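Local coordinates for OxyA protein (Actinoplanes teichomyceticus, PDB 5HH3) that is a heme-containing cytochrome P450 that probably carries out a phenolic coupling, cyclising the peptide during glycopeptide antibiotic biosynthesis, at residues A16-L19 against H20-D23; R75-Y78 against G79-A83; K117-P120 against Q121-V125; L159-R163 against D164-D168; K191-T194 against Y195-M199. One frame throughout, in Å; residues are numbered along the deposited sequence. Where two conformers were deposited one is given.

Interaction 1: residues A16-L19 against H20-D23; sequences AAEL and HRRD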
loop_
_atom_site.group_PDB
_atom_site.type_symbol
_atom_site.label_atom_id
_atom_site.label_comp_id
_atom_site.label_asym_id
_atom_site.label_seq_id
_atom_site.Cartn_x
_atom_site.Cartn_y
_atom_site.Cartn_z
ATOM N N ALA B 16 6.708 -3.215 7.591
ATOM C CA ALA B 16 8.014 -2.573 7.750
ATOM C C ALA B 16 7.894 -1.192 8.407
ATOM O O ALA B 16 8.697 -0.845 9.292
ATOM C CB ALA B 16 8.770 -2.490 6.429
ATOM N N ALA B 17 6.876 -0.423 8.015
ATOM C CA ALA B 17 6.657 0.915 8.589
ATOM C C ALA B 17 6.377 0.854 10.117
ATOM O O ALA B 17 6.997 1.597 10.874
ATOM C CB ALA B 17 5.538 1.658 7.862
ATOM N N GLU B 18 5.487 -0.040 10.544
ATOM C CA GLU B 18 5.224 -0.286 11.966
ATOM C C GLU B 18 6.493 -0.561 12.778
ATOM O O GLU B 18 6.594 -0.096 13.893
ATOM C CB GLU B 18 4.274 -1.475 12.194
ATOM C CG GLU B 18 2.803 -1.205 11.985
ATOM C CD GLU B 18 2.195 -0.231 12.998
ATOM O OE1 GLU B 18 1.399 -0.683 13.856
ATOM O OE2 GLU B 18 2.477 0.988 12.907
ATOM N N LEU B 19 7.428 -1.312 12.201
ATOM C CA LEU B 19 8.701 -1.630 12.848
ATOM C C LEU B 19 9.646 -0.444 12.993
ATOM O O LEU B 19 10.575 -0.509 13.775
ATOM C CB LEU B 19 9.418 -2.770 12.094
ATOM C CG LEU B 19 8.717 -4.125 12.203
ATOM C CD1 LEU B 19 9.317 -5.167 11.285
ATOM C CD2 LEU B 19 8.730 -4.635 13.627
ATOM N N HIS B 20 9.416 0.626 12.241
ATOM C CA HIS B 20 10.292 1.788 12.238
ATOM C C HIS B 20 9.680 3.050 12.826
ATOM O O HIS B 20 10.149 4.143 12.553
ATOM C CB HIS B 20 10.826 2.012 10.819
ATOM C CG HIS B 20 11.780 0.955 10.412
ATOM N ND1 HIS B 20 11.368 -0.244 9.879
ATOM C CD2 HIS B 20 13.111 0.838 10.614
ATOM C CE1 HIS B 20 12.417 -1.023 9.685
ATOM N NE2 HIS B 20 13.486 -0.392 10.135
ATOM N N ARG B 21 8.650 2.877 13.639
ATOM C CA ARG B 21 8.232 3.900 14.605
ATOM C C ARG B 21 9.355 4.050 15.634
ATOM O O ARG B 21 10.313 3.276 15.619
ATOM C CB ARG B 21 6.929 3.484 15.282
ATOM C CG ARG B 21 5.753 3.409 14.326
ATOM C CD ARG B 21 4.463 3.191 15.082
ATOM N NE ARG B 21 3.299 3.124 14.188
ATOM C CZ ARG B 21 2.717 4.165 13.572
ATOM N NH1 ARG B 21 3.164 5.419 13.724
ATOM N NH2 ARG B 21 1.657 3.946 12.786
ATOM N N ARG B 22 9.264 5.045 16.504
ATOM C CA ARG B 22 10.351 5.355 17.434
ATOM C C ARG B 22 9.795 5.583 18.828
ATOM O O ARG B 22 8.695 6.106 18.981
ATOM C CB ARG B 22 11.122 6.610 16.999
ATOM C CG ARG B 22 11.608 6.608 15.560
ATOM C CD ARG B 22 12.821 5.723 15.355
ATOM N NE ARG B 22 14.062 6.302 15.862
ATOM C CZ ARG B 22 14.960 7.002 15.165
ATOM N NH1 ARG B 22 14.787 7.297 13.875
ATOM N NH2 ARG B 22 16.058 7.421 15.781
ATOM N N ASP B 23 10.562 5.182 19.831
ATOM C CA ASP B 23 10.272 5.521 21.220
ATOM C C ASP B 23 11.234 6.647 21.569
ATOM O O ASP B 23 12.405 6.403 21.915
ATOM C CB ASP B 23 10.472 4.318 22.131
ATOM C CG ASP B 23 10.199 4.639 23.595
ATOM O OD1 ASP B 23 9.708 5.750 23.922
ATOM O OD2 ASP B 23 10.477 3.772 24.435
HETATM O O HOH W 1 11.988 1.138 15.570
#
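His20 N donates to Ala17 O at 2.9 Å in the closing turn near the end of helix 8-19, before the chain straightens toward the short strand 22-23. The side chain of His20 then reaches one carbonyl further back. Its ND1 donates a hydrogen bond to Ala16 O at 2.8 Å, almost straight, with an N-H...O angle of 177°. The oxygen sits at the edge of the imidazole, in the ring plane, although the ring nitrogen is tilted out of the carbonyl plane of Ala16. With CG beside its own backbone N (chi1 -70°), the ring folds back along the helix, and Leu19 O lies over one of its faces. A side-chain donor thus serves a carbonyl near the C-terminal end of the helix, where backbone N-H groups run out. Histidine suits this buried place because NE2 is hydrogen-bonded to Ser313 OG, so both nitrogens are satisfied and the ring cannot easily rotate. This is the N-terminal helix of the P450, and Leu19 and His20 pack on helix 29-37 and strand 53-57.

On the more exposed flank, Glu18 and Arg21 run side by side and point the same way, their flat groups perpendicular. Glu18 OE2 takes Arg21 NE at 2.6 Å on its syn side, and more weakly NH2 at 3.1 Å, so a single carboxylate oxygen carries the salt bridge. Glu18 bends at chi2 (-66°) toward the extended arginine. Leu77 of the second subunit packs on both residues. Water 1 donates to Leu19 O at 2.8 Å and to Arg21 O at 2.7 Å.

Interaction 2: residues R75-Y78 against G79-A83; sequences RLLY and GGTAA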
loop_
_atom_site.group_PDB
_atom_site.type_symbol
_atom_site.label_atom_id
_atom_site.label_comp_id
_atom_site.label_asym_id
_atom_site.label_seq_id
_atom_site.Cartn_x
_atom_site.Cartn_y
_atom_site.Cartn_z
ATOM N N ARG B 75 13.183 -0.895 -9.355
ATOM C CA ARG B 75 12.119 -0.696 -10.350
ATOM C C ARG B 75 11.027 -1.754 -10.346
ATOM O O ARG B 75 9.847 -1.430 -10.517
ATOM C CB ARG B 75 12.761 -0.687 -11.723
ATOM C CG ARG B 75 11.842 -0.485 -12.920
ATOM C CD ARG B 75 12.695 -0.529 -14.180
ATOM N NE ARG B 75 13.429 -1.802 -14.308
ATOM C CZ ARG B 75 12.961 -2.923 -14.873
ATOM N NH1 ARG B 75 11.731 -2.988 -15.386
ATOM N NH2 ARG B 75 13.734 -4.007 -14.928
ATOM N N LEU B 76 11.421 -3.016 -10.182
ATOM C CA LEU B 76 10.480 -4.127 -10.274
ATOM C C LEU B 76 9.461 -4.223 -9.124
ATOM O O LEU B 76 8.428 -4.907 -9.275
ATOM C CB LEU B 76 11.228 -5.461 -10.417
ATOM C CG LEU B 76 11.895 -5.786 -11.754
ATOM C CD1 LEU B 76 12.649 -7.093 -11.564
ATOM C CD2 LEU B 76 10.920 -5.888 -12.931
ATOM N N LEU B 77 9.733 -3.583 -7.984
ATOM C CA LEU B 77 8.782 -3.629 -6.870
ATOM C C LEU B 77 7.609 -2.722 -7.172
ATOM O O LEU B 77 6.468 -3.176 -7.299
ATOM C CB LEU B 77 9.415 -3.212 -5.544
ATOM C CG LEU B 77 8.445 -3.412 -4.366
ATOM C CD1 LEU B 77 9.112 -4.265 -3.311
ATOM C CD2 LEU B 77 7.921 -2.096 -3.786
ATOM N N TYR B 78 7.906 -1.444 -7.337
ATOM C CA TYR B 78 6.866 -0.440 -7.505
ATOM C C TYR B 78 6.073 -0.614 -8.803
ATOM O O TYR B 78 4.927 -0.169 -8.875
ATOM C CB TYR B 78 7.456 0.963 -7.375
ATOM C CG TYR B 78 7.823 1.318 -5.941
ATOM C CD1 TYR B 78 6.829 1.580 -4.978
ATOM C CD2 TYR B 78 9.166 1.382 -5.533
ATOM C CE1 TYR B 78 7.167 1.903 -3.664
ATOM C CE2 TYR B 78 9.513 1.713 -4.227
ATOM C CZ TYR B 78 8.519 1.970 -3.295
ATOM O OH TYR B 78 8.890 2.289 -2.011
ATOM N N GLY B 79 6.665 -1.278 -9.800
ATOM C CA GLY B 79 5.956 -1.641 -11.033
ATOM C C GLY B 79 4.862 -2.701 -10.872
ATOM O O GLY B 79 3.977 -2.790 -11.713
ATOM N N GLY B 80 4.921 -3.501 -9.802
ATOM C CA GLY B 80 3.854 -4.463 -9.455
ATOM C C GLY B 80 2.827 -3.974 -8.431
ATOM O O GLY B 80 2.020 -4.777 -7.943
ATOM N N THR B 81 2.858 -2.670 -8.117
ATOM C CA THR B 81 2.010 -2.048 -7.094
ATOM C C THR B 81 1.285 -0.818 -7.656
ATOM O O THR B 81 1.868 -0.044 -8.429
ATOM C CB THR B 81 2.858 -1.557 -5.892
ATOM O OG1 THR B 81 3.921 -2.475 -5.629
ATOM C CG2 THR B 81 2.013 -1.435 -4.639
ATOM N N ALA B 82 0.022 -0.635 -7.261
ATOM C CA ALA B 82 -0.709 0.600 -7.566
ATOM C C ALA B 82 -0.106 1.822 -6.843
ATOM O O ALA B 82 -0.127 2.933 -7.372
ATOM C CB ALA B 82 -2.190 0.449 -7.234
ATOM N N ALA B 83 0.437 1.608 -5.640
ATOM C CA ALA B 83 1.207 2.641 -4.913
ATOM C C ALA B 83 2.379 3.259 -5.704
ATOM O O ALA B 83 2.732 4.413 -5.455
ATOM C CB ALA B 83 1.720 2.098 -3.576
#
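The ring of Tyr78, whose CB lies 3.4 Å from Gly79 N, has Leu77 CD2 over the centre of one face, 3.8 Å above the plane. At the far end of the ring the hydroxyl is hydrogen-bonded to ND1 of His289, a residue that binds the heme. The guanidinium of Arg75 has Leu76 CG over one face, displaced toward the rim. Gly79 N donates to Arg75 O at 3.3 Å, and having no side chain lets Gly79 lie close beside that carbonyl. Leu77 O is gripped by two donors, Gly80 N at 3.0 Å and Thr81 OG1 at 3.1 Å, which come from opposite faces of the carbonyl plane. Threonine fits here because its hydroxyl, turned to the side of its own backbone N (chi1 -37°), reaches back to the helical turn while the rest of the residue stays buried. Leu76 O is used by Asn190 of the second subunit. A weaker bond, Thr81 N to Tyr78 O at 3.3 Å, closes a type I beta turn from Tyr78 to Thr81, at the end of a short, weakly bonded helical turn; in this P450 it begins the loop region leading to helix 98-106, beside the heme-binding His289.

Interaction 3: residues K117-P120 against Q121-V125; sequences KFQP and QVERV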
loop_
_atom_site.group_PDB
_atom_site.type_symbol
_atom_site.label_atom_id
_atom_site.label_comp_id
_atom_site.label_asym_id
_atom_site.label_seq_id
_atom_site.Cartn_x
_atom_site.Cartn_y
_atom_site.Cartn_z
ATOM N N LYS B 117 31.181 26.643 -2.397
ATOM C CA LYS B 117 30.663 27.923 -2.887
ATOM C C LYS B 117 29.328 28.339 -2.272
ATOM O O LYS B 117 29.072 29.522 -2.104
ATOM C CB LYS B 117 30.538 27.899 -4.409
ATOM C CG LYS B 117 31.887 27.999 -5.089
ATOM C CD LYS B 117 31.780 27.901 -6.596
ATOM C CE LYS B 117 33.165 27.977 -7.225
ATOM N NZ LYS B 117 34.045 26.847 -6.794
ATOM N N PHE B 118 28.480 27.364 -1.962
ATOM C CA PHE B 118 27.160 27.617 -1.407
ATOM C C PHE B 118 27.204 27.936 0.105
ATOM O O PHE B 118 26.268 28.514 0.634
ATOM C CB PHE B 118 26.278 26.395 -1.701
ATOM C CG PHE B 118 24.799 26.617 -1.512
ATOM C CD1 PHE B 118 24.150 27.688 -2.119
ATOM C CD2 PHE B 118 24.041 25.701 -0.784
ATOM C CE1 PHE B 118 22.791 27.873 -1.958
ATOM C CE2 PHE B 118 22.674 25.886 -0.618
ATOM C CZ PHE B 118 22.056 26.976 -1.205
ATOM N N GLN B 119 28.296 27.588 0.786
ATOM C CA GLN B 119 28.390 27.672 2.254
ATOM C C GLN B 119 28.068 29.064 2.881
ATOM O O GLN B 119 27.299 29.124 3.841
ATOM C CB GLN B 119 29.755 27.119 2.716
ATOM C CG GLN B 119 29.940 26.939 4.219
ATOM C CD GLN B 119 30.414 28.188 4.951
ATOM O OE1 GLN B 119 30.830 29.190 4.354
ATOM N NE2 GLN B 119 30.352 28.129 6.268
ATOM N N PRO B 120 28.652 30.166 2.354
ATOM C CA PRO B 120 28.285 31.515 2.855
ATOM C C PRO B 120 26.782 31.829 2.785
ATOM O O PRO B 120 26.243 32.413 3.714
ATOM C CB PRO B 120 29.068 32.464 1.943
ATOM C CG PRO B 120 30.222 31.666 1.450
ATOM C CD PRO B 120 29.783 30.233 1.399
ATOM N N GLN B 121 26.122 31.432 1.698
ATOM C CA GLN B 121 24.670 31.608 1.565
ATOM C C GLN B 121 23.886 30.795 2.608
ATOM O O GLN B 121 22.912 31.296 3.176
ATOM C CB GLN B 121 24.199 31.247 0.151
ATOM C CG GLN B 121 22.815 31.793 -0.188
ATOM C CD GLN B 121 22.557 31.905 -1.682
ATOM O OE1 GLN B 121 23.092 31.140 -2.484
ATOM N NE2 GLN B 121 21.733 32.869 -2.061
ATOM N N VAL B 122 24.321 29.557 2.863
ATOM C CA VAL B 122 23.669 28.705 3.852
ATOM C C VAL B 122 23.825 29.308 5.258
ATOM O O VAL B 122 22.866 29.307 5.999
ATOM C CB VAL B 122 24.150 27.236 3.791
ATOM C CG1 VAL B 122 23.553 26.421 4.930
ATOM C CG2 VAL B 122 23.746 26.613 2.468
ATOM N N GLU B 123 24.992 29.877 5.571
ATOM C CA GLU B 123 25.202 30.587 6.840
ATOM C C GLU B 123 24.206 31.732 7.017
ATOM O O GLU B 123 23.607 31.870 8.079
ATOM C CB GLU B 123 26.631 31.141 6.950
ATOM C CG GLU B 123 27.719 30.092 7.137
ATOM C CD GLU B 123 29.125 30.689 7.230
ATOM O OE1 GLU B 123 29.404 31.777 6.662
ATOM O OE2 GLU B 123 29.972 30.048 7.887
ATOM N N ARG B 124 24.023 32.533 5.971
ATOM C CA ARG B 124 23.033 33.613 5.997
ATOM C C ARG B 124 21.605 33.121 6.202
ATOM O O ARG B 124 20.836 33.751 6.933
ATOM C CB ARG B 124 23.098 34.469 4.726
ATOM C CG ARG B 124 24.304 35.391 4.665
ATOM C CD ARG B 124 24.187 36.403 3.533
ATOM N NE ARG B 124 24.363 35.758 2.228
ATOM C CZ ARG B 124 25.536 35.475 1.643
ATOM N NH1 ARG B 124 26.704 35.788 2.213
ATOM N NH2 ARG B 124 25.540 34.870 0.458
ATOM N N VAL B 125 21.230 32.014 5.548
ATOM C CA VAL B 125 19.878 31.473 5.710
ATOM C C VAL B 125 19.652 31.072 7.166
ATOM O O VAL B 125 18.602 31.373 7.731
ATOM C CB VAL B 125 19.599 30.290 4.771
ATOM C CG1 VAL B 125 18.302 29.578 5.155
ATOM C CG2 VAL B 125 19.529 30.782 3.331
HETATM O O HOH W 2 27.895 34.200 5.604
#
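Helix 112-136, probably the D helix of the cytochrome P450 fold, is kinked at Pro120, in the turn where Phe118 meets Val122. Proline has no N-H for the turn before it, yet its carbonyl remains a good acceptor, and Arg124 N bonds to Pro120 O at 3.2 Å. Around the kink the regular bonds persist: Val122 N to Phe118 O at 3.1 Å and Glu123 N to Gln119 O at 3.0 Å. Phe118 swings its ring along the helix (chi1 -165°), where Val122 CG2 approaches CE2 obliquely at 3.3 Å, the two side chains crossing at about a right angle. These buried apolar groups pack against helices 142-159 and 351-368, probably the E and L helices, with Phe118 on Asp157 and Leu353 and Val122 on Thr360. At the partly exposed margin, Gln119, bent at chi2 (-86°), brings NE2 to Glu123 OE2 at 2.5 Å; the bond is short but poorly angled, so it counts as weak, and the amide and carboxylate planes are 66° apart. The guanidinium of Arg124 lies with one face over Pro120 O. Water 2 donates both to that same carbonyl oxygen and to Glu123 OE1 at 3.0 Å.

Interaction 4: residues L159-R163 against D164-D168; sequences LGIPR and DDQAD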
loop_
_atom_site.group_PDB
_atom_site.type_symbol
_atom_site.label_atom_id
_atom_site.label_comp_id
_atom_site.label_asym_id
_atom_site.label_seq_id
_atom_site.Cartn_x
_atom_site.Cartn_y
_atom_site.Cartn_z
ATOM N N LEU B 159 18.615 25.614 -5.909
ATOM C CA LEU B 159 18.011 25.615 -7.238
ATOM C C LEU B 159 18.073 26.946 -7.987
ATOM O O LEU B 159 17.830 26.966 -9.188
ATOM C CB LEU B 159 16.550 25.197 -7.175
ATOM C CG LEU B 159 16.261 23.780 -6.725
ATOM C CD1 LEU B 159 14.757 23.603 -6.809
ATOM C CD2 LEU B 159 16.982 22.747 -7.598
ATOM N N GLY B 160 18.364 28.047 -7.302
ATOM C CA GLY B 160 18.393 29.352 -7.920
ATOM C C GLY B 160 17.016 29.983 -8.076
ATOM O O GLY B 160 16.845 30.853 -8.929
ATOM N N ILE B 161 16.031 29.571 -7.273
ATOM C CA ILE B 161 14.723 30.235 -7.313
ATOM C C ILE B 161 14.917 31.616 -6.646
ATOM O O ILE B 161 15.435 31.668 -5.539
ATOM C CB ILE B 161 13.615 29.442 -6.564
ATOM C CG1 ILE B 161 13.556 27.952 -6.969
ATOM C CG2 ILE B 161 12.253 30.091 -6.779
ATOM C CD1 ILE B 161 13.443 27.708 -8.453
ATOM N N PRO B 162 14.541 32.731 -7.322
ATOM C CA PRO B 162 14.663 34.021 -6.638
ATOM C C PRO B 162 13.807 34.072 -5.387
ATOM O O PRO B 162 12.749 33.438 -5.345
ATOM C CB PRO B 162 14.179 35.038 -7.686
ATOM C CG PRO B 162 14.435 34.383 -8.992
ATOM C CD PRO B 162 14.210 32.912 -8.750
ATOM N N ARG B 163 14.278 34.809 -4.381
ATOM C CA ARG B 163 13.627 34.871 -3.072
ATOM C C ARG B 163 12.153 35.255 -3.120
ATOM O O ARG B 163 11.340 34.692 -2.391
ATOM C CB ARG B 163 14.379 35.839 -2.154
ATOM C CG ARG B 163 15.712 35.290 -1.679
ATOM C CD ARG B 163 15.486 34.189 -0.675
ATOM N NE ARG B 163 16.709 33.596 -0.165
ATOM C CZ ARG B 163 17.354 33.958 0.948
ATOM N NH1 ARG B 163 16.952 34.985 1.696
ATOM N NH2 ARG B 163 18.439 33.287 1.310
ATOM N N ASP B 164 11.826 36.196 -3.993
ATOM C CA ASP B 164 10.441 36.652 -4.202
ATOM C C ASP B 164 9.478 35.541 -4.612
ATOM O O ASP B 164 8.294 35.601 -4.277
ATOM C CB ASP B 164 10.401 37.758 -5.264
ATOM C CG ASP B 164 10.881 39.106 -4.742
ATOM O OD1 ASP B 164 11.280 39.202 -3.552
ATOM O OD2 ASP B 164 10.848 40.086 -5.531
ATOM N N ASP B 165 9.990 34.542 -5.338
ATOM C CA ASP B 165 9.170 33.449 -5.878
ATOM C C ASP B 165 9.036 32.253 -4.960
ATOM O O ASP B 165 8.125 31.453 -5.149
ATOM C CB ASP B 165 9.751 32.958 -7.212
ATOM C CG ASP B 165 9.718 34.011 -8.310
ATOM O OD1 ASP B 165 8.829 34.894 -8.308
ATOM O OD2 ASP B 165 10.585 33.929 -9.207
ATOM N N GLN B 166 9.926 32.114 -3.975
ATOM C CA GLN B 166 10.105 30.826 -3.292
ATOM C C GLN B 166 8.877 30.354 -2.515
ATOM O O GLN B 166 8.518 29.168 -2.588
ATOM C CB GLN B 166 11.329 30.846 -2.352
ATOM C CG GLN B 166 12.652 31.040 -3.072
ATOM C CD GLN B 166 13.856 30.968 -2.154
ATOM O OE1 GLN B 166 13.716 30.794 -0.956
ATOM N NE2 GLN B 166 15.048 31.084 -2.723
ATOM N N ALA B 167 8.252 31.266 -1.772
ATOM C CA ALA B 167 7.101 30.919 -0.930
ATOM C C ALA B 167 5.928 30.361 -1.749
ATOM O O ALA B 167 5.352 29.333 -1.382
ATOM C CB ALA B 167 6.652 32.135 -0.122
ATOM N N ASP B 168 5.598 31.035 -2.857
ATOM C CA ASP B 168 4.495 30.629 -3.742
ATOM C C ASP B 168 4.795 29.306 -4.441
ATOM O O ASP B 168 3.928 28.441 -4.520
ATOM C CB ASP B 168 4.183 31.713 -4.796
ATOM C CG ASP B 168 3.501 32.957 -4.202
ATOM O OD1 ASP B 168 3.117 32.944 -3.009
ATOM O OD2 ASP B 168 3.329 33.961 -4.940
HETATM O O HOH W 3 8.800 34.069 -1.242
#
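Gln166 and Ile161 meet where the loop after helix 142-159 runs into the first turn of helix 163-178, probably the F helix of the P450 fold. Gly160, with positive phi, ends the earlier helix in a Schellman motif. The extended side chain of Gln166 (chi2 -176°) slants across Ile161 and delivers NE2 to Ile161 O at 2.9 Å, in a nearly straight bond of 172°. The acceptor lies in the amide plane, while the nitrogen is tilted out of the carbonyl plane. Glutamine suits the buried position since NE2 also bonds to Asp157 OD1, which helps fix the rotation of the amide.

Arg163 slants across Gln166, its guanidinium 59° from the amide plane, with CD 3.7 Å from Gln166 NE2. Its charge is paired elsewhere, NH2 forming a salt bridge with Asp157 OD2, so one aspartate of helix 142-159 holds both side chains.

On the other flank the Ile161 and Asp165 side chains cross at about a right angle, with Ile161 CG2 3.8 Å from Asp165 CB. The branched isoleucine packs on Cys156, Tyr195 and Met199, while the carboxylate points to helix 182-205. Asp165 OD2 comes within 3.8 Å of Pro162 CD and is hydrogen-bonded to Tyr195 OH. Proline suits the residue before the first turn, where no N-H is needed and its carbonyl is used: Asp165 N donates to Pro162 O at 3.0 Å. At the next residue, water 3 donates to Arg163 O at 2.9 Å and accepts from Ala167 N, four residues on, likewise at 2.9 Å.

Interaction 5: residues K191-T194 against Y195-M199; sequences KFMT and YMNKM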
loop_
_atom_site.group_PDB
_atom_site.type_symbol
_atom_site.label_atom_id
_atom_site.label_comp_id
_atom_site.label_asym_id
_atom_site.label_seq_id
_atom_site.Cartn_x
_atom_site.Cartn_y
_atom_site.Cartn_z
ATOM N N LYS B 191 0.783 25.097 -11.977
ATOM C CA LYS B 191 1.393 26.358 -11.554
ATOM C C LYS B 191 2.896 26.137 -11.331
ATOM O O LYS B 191 3.720 26.930 -11.777
ATOM C CB LYS B 191 0.701 26.890 -10.295
ATOM C CG LYS B 191 0.866 28.381 -10.061
ATOM C CD LYS B 191 -0.414 28.987 -9.507
ATOM C CE LYS B 191 -0.182 30.394 -8.984
ATOM N NZ LYS B 191 0.678 30.410 -7.764
ATOM N N PHE B 192 3.238 25.035 -10.675
ATOM C CA PHE B 192 4.640 24.636 -10.489
ATOM C C PHE B 192 5.358 24.386 -11.827
ATOM O O PHE B 192 6.436 24.926 -12.071
ATOM C CB PHE B 192 4.714 23.392 -9.598
ATOM C CG PHE B 192 6.107 22.903 -9.351
ATOM C CD1 PHE B 192 6.901 23.499 -8.386
ATOM C CD2 PHE B 192 6.633 21.844 -10.087
ATOM C CE1 PHE B 192 8.195 23.055 -8.153
ATOM C CE2 PHE B 192 7.923 21.396 -9.860
ATOM C CZ PHE B 192 8.708 22.008 -8.891
ATOM N N MET B 193 4.733 23.588 -12.689
ATOM C CA MET B 193 5.295 23.225 -14.003
ATOM C C MET B 193 5.531 24.391 -14.959
ATOM O O MET B 193 6.540 24.407 -15.665
ATOM C CB MET B 193 4.392 22.201 -14.701
ATOM C CG MET B 193 4.436 20.815 -14.086
ATOM S SD MET B 193 6.035 20.018 -14.311
ATOM C CE MET B 193 6.081 19.831 -16.102
ATOM N N THR B 194 4.591 25.336 -15.005
ATOM C CA THR B 194 4.724 26.515 -15.860
ATOM C C THR B 194 5.899 27.378 -15.404
ATOM O O THR B 194 6.632 27.911 -16.235
ATOM C CB THR B 194 3.437 27.375 -15.877
ATOM O OG1 THR B 194 2.315 26.552 -16.202
ATOM C CG2 THR B 194 3.534 28.506 -16.898
ATOM N N TYR B 195 6.074 27.517 -14.090
ATOM C CA TYR B 195 7.230 28.233 -13.558
ATOM C C TYR B 195 8.533 27.517 -13.971
ATOM O O TYR B 195 9.421 28.134 -14.559
ATOM C CB TYR B 195 7.139 28.375 -12.035
ATOM C CG TYR B 195 8.213 29.270 -11.460
ATOM C CD1 TYR B 195 9.481 28.768 -11.200
ATOM C CD2 TYR B 195 7.976 30.626 -11.201
ATOM C CE1 TYR B 195 10.481 29.564 -10.685
ATOM C CE2 TYR B 195 8.979 31.439 -10.684
ATOM C CZ TYR B 195 10.232 30.886 -10.424
ATOM O OH TYR B 195 11.267 31.619 -9.923
ATOM N N MET B 196 8.624 26.216 -13.705
ATOM C CA MET B 196 9.849 25.452 -14.010
ATOM C C MET B 196 10.187 25.398 -15.506
ATOM O O MET B 196 11.359 25.495 -15.879
ATOM C CB MET B 196 9.764 24.028 -13.453
ATOM C CG MET B 196 9.690 23.936 -11.937
ATOM S SD MET B 196 10.949 24.835 -11.001
ATOM C CE MET B 196 12.401 24.338 -11.914
ATOM N N ASN B 197 9.169 25.264 -16.354
ATOM C CA ASN B 197 9.376 25.277 -17.802
ATOM C C ASN B 197 9.991 26.582 -18.298
ATOM O O ASN B 197 10.835 26.559 -19.186
ATOM C CB ASN B 197 8.066 25.015 -18.549
ATOM C CG ASN B 197 7.573 23.581 -18.401
ATOM O OD1 ASN B 197 8.302 22.685 -17.977
ATOM N ND2 ASN B 197 6.318 23.362 -18.767
ATOM N N LYS B 198 9.583 27.711 -17.721
ATOM C CA LYS B 198 10.213 29.007 -18.041
ATOM C C LYS B 198 11.663 29.040 -17.569
ATOM O O LYS B 198 12.561 29.409 -18.330
ATOM C CB LYS B 198 9.440 30.176 -17.422
ATOM C CG LYS B 198 8.136 30.472 -18.137
ATOM C CD LYS B 198 7.303 31.468 -17.354
ATOM C CE LYS B 198 5.963 31.704 -18.028
ATOM N NZ LYS B 198 5.046 32.471 -17.144
ATOM N N MET B 199 11.869 28.644 -16.317
ATOM C CA MET B 199 13.202 28.557 -15.718
ATOM C C MET B 199 14.168 27.688 -16.529
ATOM O O MET B 199 15.337 28.041 -16.698
ATOM C CB MET B 199 13.093 28.003 -14.307
ATOM C CG MET B 199 14.428 27.791 -13.622
ATOM S SD MET B 199 14.303 27.916 -11.828
ATOM C CE MET B 199 14.190 29.697 -11.672
#
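Phe192 and Met196 make a CH-pi and a Met-aromatic contact. Met196 CG stands over one face of the Phe192 ring, 3.9 Å from its centroid and 21° off the ring normal, nearer the rim than the centre. The sulfur SD approaches more obliquely, 4.7 Å from the same centroid. Phe192 has its CG opposite the backbone N (chi1 180°), which carries the ring forward along the helix, and the methionine, bent at chi2 and chi3, lays its flexible chain across it. A flat ring and a pliable, polarisable thioether pack well at such a buried place, where Met196 also touches Thr229, Ala232 and Phe212. Tyr195 packs too: its CB leans on Phe192 O at 3.5 Å, its ring extends toward Leu169 of helix 163-178, and its OH is bonded to Asp165 OD2.

The backbone bonds are those of a regular helix. Met196 N reaches Phe192 O at 3.0 Å, in the carbonyl plane, and Asn197 N reaches Met193 O at 2.8 Å. The bonds of Tyr195 N to Lys191 O and of Lys198 N to Thr194 O are longer and weak.

Outward-facing side chains make looser contacts. Thr194 and Lys198 run alongside, pointing the same way, with CG2 to CE at 4.2 Å. Thr194 OG1 is hydrogen-bonded to Asn190 O one turn back. Met193 CE comes to 4.1 Å from Asn197 OD1.

Mostly apolar toward helices 163-178 and 225-256 and mostly polar on the exposed side, this is typical of an amphipathic helix, and helix 182-205 is probably the G helix of the P450 fold.

In the fold
Interaction 4 links interactions 3 and 5, which do not touch each other. Interactions 3 and 4 lie 16 Å apart between centres and touch where Val125 CG2 meets Arg163 NH2 at 3.4 Å. Interactions 4 and 5, centres 12 Å apart, are joined by a probable hydrogen bond of 2.5 Å between Asp165 OD2 and Tyr195 OH, and Ile161 CD1 packs on Met199 SD at 3.5 Å. Interaction 1 lies on the opposite side of the chain's centre from all three, with centres about 35 to 37 Å apart. The side chain of Tyr78 in interaction 2 is about 7 Å from a heme, and that of Phe118 in interaction 3 about 9 Å. Interactions 1 and 2 both touch the second subunit.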